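TRNA(Ile2) 2-agmatinylcytidine synthetase TiaS (Archaeoglobus fulgidus, PDB 5XOB) catalyses the ATP-dependent attachment of agmatine to the wobble cytidine of an isoleucine tRNA, forming 2-agmatinylcytidine and switching the codon read from AUG to AUA. Local coordinates at residues R173-E177 with E178-D182; E234-D237 with R238-I241. All coordinates share one frame; numbering follows the deposited sequence.

Contact 1 of 2, residues R173-E177 with E178-D182; sequences REYDE and ESFFD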
loop_
_atom_site.group_PDB
_atom_site.type_symbol
_atom_site.label_atom_id
_atom_site.label_comp_id
_atom_site.label_asym_id
_atom_site.label_seq_id
_atom_site.Cartn_x
_atom_site.Cartn_y
_atom_site.Cartn_z
ATOM N N ARG A 173 12.465 -1.305 21.031
ATOM C CA ARG A 173 12.878 0.057 20.702
ATOM C C ARG A 173 12.499 1.045 21.806
ATOM O O ARG A 173 11.520 0.838 22.528
ATOM C CB ARG A 173 12.234 0.500 19.390
ATOM C CG ARG A 173 12.553 -0.399 18.214
ATOM C CD ARG A 173 11.370 -1.241 17.748
ATOM N NE ARG A 173 11.824 -2.207 16.750
ATOM C CZ ARG A 173 12.246 -1.886 15.530
ATOM N NH1 ARG A 173 12.255 -0.620 15.119
ATOM N NH2 ARG A 173 12.663 -2.837 14.705
ATOM N N GLU A 174 13.272 2.122 21.925
ATOM C CA GLU A 174 12.957 3.209 22.851
ATOM C C GLU A 174 12.702 4.504 22.079
ATOM O O GLU A 174 13.530 4.935 21.271
ATOM C CB GLU A 174 14.081 3.397 23.861
ATOM N N TYR A 175 11.545 5.116 22.332
ATOM C CA TYR A 175 11.131 6.333 21.636
ATOM C C TYR A 175 9.977 7.030 22.360
ATOM O O TYR A 175 9.171 6.388 23.045
ATOM C CB TYR A 175 10.703 6.006 20.198
ATOM C CG TYR A 175 9.512 5.070 20.123
ATOM C CD1 TYR A 175 8.208 5.567 20.072
ATOM C CD2 TYR A 175 9.687 3.685 20.122
ATOM C CE1 TYR A 175 7.117 4.713 20.016
ATOM C CE2 TYR A 175 8.600 2.823 20.065
ATOM C CZ TYR A 175 7.319 3.344 20.012
ATOM O OH TYR A 175 6.235 2.501 19.952
ATOM N N ASP A 176 9.901 8.345 22.188
ATOM C CA ASP A 176 8.806 9.138 22.732
ATOM C C ASP A 176 7.657 9.133 21.725
ATOM O O ASP A 176 7.767 9.719 20.650
ATOM C CB ASP A 176 9.285 10.567 23.019
ATOM C CG ASP A 176 8.226 11.432 23.689
ATOM O OD1 ASP A 176 7.231 11.782 23.024
ATOM O OD2 ASP A 176 8.406 11.788 24.872
ATOM N N GLU A 177 6.568 8.455 22.080
ATOM C CA GLU A 177 5.350 8.433 21.268
ATOM C C GLU A 177 4.855 9.815 20.865
ATOM O O GLU A 177 4.615 10.080 19.687
ATOM C CB GLU A 177 4.220 7.735 22.021
ATOM C CG GLU A 177 3.957 6.316 21.558
ATOM C CD GLU A 177 2.853 5.636 22.345
ATOM O OE1 GLU A 177 2.002 6.339 22.936
ATOM O OE2 GLU A 177 2.834 4.388 22.370
ATOM N N GLU A 178 4.680 10.682 21.858
ATOM C CA GLU A 178 4.128 12.011 21.626
ATOM C C GLU A 178 4.951 12.742 20.572
ATOM O O GLU A 178 4.406 13.411 19.697
ATOM C CB GLU A 178 4.084 12.812 22.939
ATOM C CG GLU A 178 3.216 14.066 22.899
ATOM C CD GLU A 178 1.777 13.792 22.477
ATOM O OE1 GLU A 178 1.128 14.725 21.949
ATOM O OE2 GLU A 178 1.289 12.651 22.664
ATOM N N SER A 179 6.266 12.581 20.664
ATOM C CA SER A 179 7.210 13.077 19.668
ATOM C C SER A 179 6.716 12.933 18.226
ATOM O O SER A 179 6.862 13.854 17.420
ATOM C CB SER A 179 8.523 12.317 19.803
ATOM O OG SER A 179 9.562 13.038 19.200
ATOM N N PHE A 180 6.141 11.774 17.911
ATOM C CA PHE A 180 5.728 11.449 16.539
ATOM C C PHE A 180 4.365 12.027 16.152
ATOM O O PHE A 180 4.186 12.507 15.022
ATOM C CB PHE A 180 5.724 9.932 16.347
ATOM C CG PHE A 180 7.096 9.325 16.355
ATOM C CD1 PHE A 180 7.771 9.080 15.162
ATOM C CD2 PHE A 180 7.720 9.012 17.553
ATOM C CE1 PHE A 180 9.041 8.526 15.168
ATOM C CE2 PHE A 180 8.988 8.457 17.567
ATOM C CZ PHE A 180 9.651 8.215 16.372
ATOM N N PHE A 181 3.408 11.956 17.078
ATOM C CA PHE A 181 2.113 12.622 16.914
ATOM C C PHE A 181 2.315 14.127 16.757
ATOM O O PHE A 181 1.706 14.753 15.890
ATOM C CB PHE A 181 1.195 12.338 18.107
ATOM C CG PHE A 181 0.536 10.985 18.059
ATOM C CD1 PHE A 181 -0.531 10.744 17.201
ATOM C CD2 PHE A 181 0.972 9.951 18.875
ATOM C CE1 PHE A 181 -1.151 9.498 17.153
ATOM C CE2 PHE A 181 0.360 8.699 18.827
ATOM C CZ PHE A 181 -0.703 8.473 17.965
ATOM N N ASP A 182 3.181 14.699 17.590
ATOM C CA ASP A 182 3.510 16.123 17.502
ATOM C C ASP A 182 4.165 16.474 16.180
ATOM O O ASP A 182 3.895 17.534 15.608
ATOM C CB ASP A 182 4.458 16.536 18.631
ATOM C CG ASP A 182 3.761 16.666 19.973
ATOM O OD1 ASP A 182 2.514 16.539 20.034
ATOM O OD2 ASP A 182 4.475 16.900 20.974
#

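Contact 2 of 2, residues E234-D237 with R238-I241; sequences EPVD and RRMI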
loop_
_atom_site.group_PDB
_atom_site.type_symbol
_atom_site.label_atom_id
_atom_site.label_comp_id
_atom_site.label_asym_id
_atom_site.label_seq_id
_atom_site.Cartn_x
_atom_site.Cartn_y
_atom_site.Cartn_z
ATOM N N GLU A 234 15.703 6.367 20.804
ATOM C CA GLU A 234 17.030 5.841 21.027
ATOM C C GLU A 234 17.910 6.293 19.859
ATOM O O GLU A 234 17.409 6.589 18.770
ATOM C CB GLU A 234 17.005 4.316 21.096
ATOM C CG GLU A 234 16.807 3.625 19.753
ATOM C CD GLU A 234 16.671 2.120 19.885
ATOM O OE1 GLU A 234 15.858 1.650 20.710
ATOM O OE2 GLU A 234 17.378 1.403 19.156
ATOM N N PRO A 235 19.227 6.350 20.079
ATOM C CA PRO A 235 20.135 6.884 19.060
ATOM C C PRO A 235 20.043 6.227 17.667
ATOM O O PRO A 235 19.854 5.003 17.536
ATOM C CB PRO A 235 21.522 6.655 19.671
ATOM C CG PRO A 235 21.284 6.619 21.142
ATOM C CD PRO A 235 19.931 6.007 21.329
ATOM N N VAL A 236 20.182 7.076 16.651
ATOM C CA VAL A 236 20.178 6.676 15.254
ATOM C C VAL A 236 21.604 6.498 14.776
ATOM O O VAL A 236 22.423 7.418 14.855
ATOM C CB VAL A 236 19.519 7.749 14.371
ATOM C CG1 VAL A 236 19.654 7.404 12.890
ATOM C CG2 VAL A 236 18.057 7.912 14.756
ATOM N N ASP A 237 21.880 5.315 14.252
ATOM C CA ASP A 237 23.193 4.981 13.740
ATOM C C ASP A 237 23.240 5.481 12.297
ATOM O O ASP A 237 23.581 6.641 12.058
ATOM C CB ASP A 237 23.400 3.464 13.870
ATOM C CG ASP A 237 24.733 2.993 13.347
ATOM O OD1 ASP A 237 25.673 3.819 13.261
ATOM O OD2 ASP A 237 24.824 1.781 13.024
ATOM N N ARG A 238 22.842 4.633 11.348
ATOM C CA ARG A 238 22.806 5.000 9.934
ATOM C C ARG A 238 21.456 5.673 9.620
ATOM O O ARG A 238 20.466 5.475 10.338
ATOM C CB ARG A 238 23.007 3.761 9.040
ATOM C CG ARG A 238 24.116 2.783 9.441
ATOM C CD ARG A 238 25.509 3.322 9.160
ATOM N NE ARG A 238 26.476 2.242 8.930
ATOM C CZ ARG A 238 27.227 1.660 9.868
ATOM N NH1 ARG A 238 27.156 2.031 11.141
ATOM N NH2 ARG A 238 28.067 0.689 9.530
ATOM N N ARG A 239 21.431 6.467 8.551
ATOM C CA ARG A 239 20.219 7.157 8.094
ATOM C C ARG A 239 20.277 7.297 6.566
ATOM O O ARG A 239 21.347 7.544 5.996
ATOM C CB ARG A 239 20.092 8.538 8.761
ATOM C CG ARG A 239 21.296 9.442 8.497
ATOM C CD ARG A 239 21.350 10.731 9.319
ATOM N NE ARG A 239 21.203 10.559 10.770
ATOM C CZ ARG A 239 22.047 9.900 11.563
ATOM N NH1 ARG A 239 23.123 9.285 11.076
ATOM N NH2 ARG A 239 21.799 9.836 12.866
ATOM N N MET A 240 19.139 7.135 5.903
ATOM C CA MET A 240 19.111 7.243 4.452
ATOM C C MET A 240 17.731 7.635 3.949
ATOM O O MET A 240 16.707 7.217 4.491
ATOM C CB MET A 240 19.564 5.922 3.812
ATOM C CG MET A 240 19.768 5.959 2.300
ATOM S SD MET A 240 20.991 7.157 1.717
ATOM C CE MET A 240 22.443 6.575 2.582
ATOM N N ILE A 241 17.740 8.465 2.914
ATOM C CA ILE A 241 16.548 8.865 2.202
ATOM C C ILE A 241 16.528 8.135 0.863
ATOM O O ILE A 241 17.500 8.186 0.107
ATOM C CB ILE A 241 16.542 10.384 1.961
ATOM C CG1 ILE A 241 16.253 11.105 3.284
ATOM C CG2 ILE A 241 15.513 10.763 0.902
ATOM C CD1 ILE A 241 16.320 12.615 3.205
#

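Contact 1 of 2, residues R173-E177 with E178-D182
Glu178 packs its CB against the carboxylate of Asp176, 3.3 Å from Asp176 OD1, in the first turn of helix 177-187. One residue on, Ser179 supplies the capping bond: its N donates to Asp176 OD1 at 2.7 Å, nearly straight at 161°, arriving on the anti side of the carboxylate. Asp176 is thus the N-cap, and its CG, swung opposite its own N (chi1 -176°), lies where a short acidic side chain can reach forward to an amide of the first turn. The hydroxyl of Ser179 looks elsewhere, with weak bonds to Ser230 O and Lys232 N. Phe180 N then bonds Glu177 O at 2.9 Å. The Phe180 ring meets Asp176 O at its edge, through Phe180 CD2 at 3.2 Å, while Phe180 CE2 comes within 3.9 Å of Tyr175 CD1; the two rings cross almost perpendicularly, giving the tyrosine an apolar neighbour at the helix start. Phe181 N reaches the same Glu177 O in a weak bond, and its buried ring meets that of Trp197, a large apolar group filling that side of the helix. Chemically, an aspartate satisfies an amide that has no preceding turn to bond to, and its negative charge probably interacts favourably with the helix dipole.

Contact 2 of 2, residues E234-D237 with R238-I241
Two first torsions set up the contact between Val236 and Arg239: in Val236, CG1 stands opposite the backbone N (chi1 174°), whereas CG of Arg239 is held between its own N and carbonyl carbon (chi1 58°). A further bend at chi3 turns the guanidinium of Arg239 back over the preceding residues, where CG1 of Val236 lies over one of its faces, 3.2 Å from Arg239 NH2. Arg239 NH2 also donates to Val236 O at 3.2 Å, from above the carbonyl plane. Arg239 NH1 makes a weak bond to Asp237 O at 2.9 Å. A long, many-donor side chain suits this place, since it can serve two successive carbonyls while its flat face rests on a branched apolar residue.

Asp237 and Arg238 run side by side in the same direction. Their salt bridge joins Asp237 OD2 to Arg238 NH1 at 3.0 Å, and a weak hydrogen bond links the same nitrogen to OD1, the carboxylate and guanidinium planes being almost perpendicular. NE of Arg238 has a salt bridge to Glu27, so the arginine is shared between two acids. Replacing Asp237 by an alanine would probably leave NH1 of Arg238 without its carboxylate mate and the guanidinium held less firmly against Glu27.

The segment leads into strand 239-244, which runs antiparallel to strand 157-163; Asp237 and Arg238 both make backbone bonds with Tyr163. Helix 20-32 packs on Arg238 through Tyr20 and Leu24, while Met228 of helix 221-230 touches Arg239.

Both contacts fall within the TiaS FLD domain, contact 1 first along the chain and contact 2 after it, with centres about 15 Å apart. Contact 1 opens helix 177-187; contact 2 leads from the loop after helix 221-230 into strand 239-244, which lies between strands 35-44 and 157-163 in the mixed sheet. They meet directly: Glu174 O and Glu234 N, 2.6 Å apart, probably form a hydrogen bond, and Glu234 OE1 accepts from Glu174 N. Asp176 likewise bonds through its backbone to Lys232. The loop ahead of one helix is therefore tied to the loop ahead of a strand, joining two distant parts of the sequence within this region.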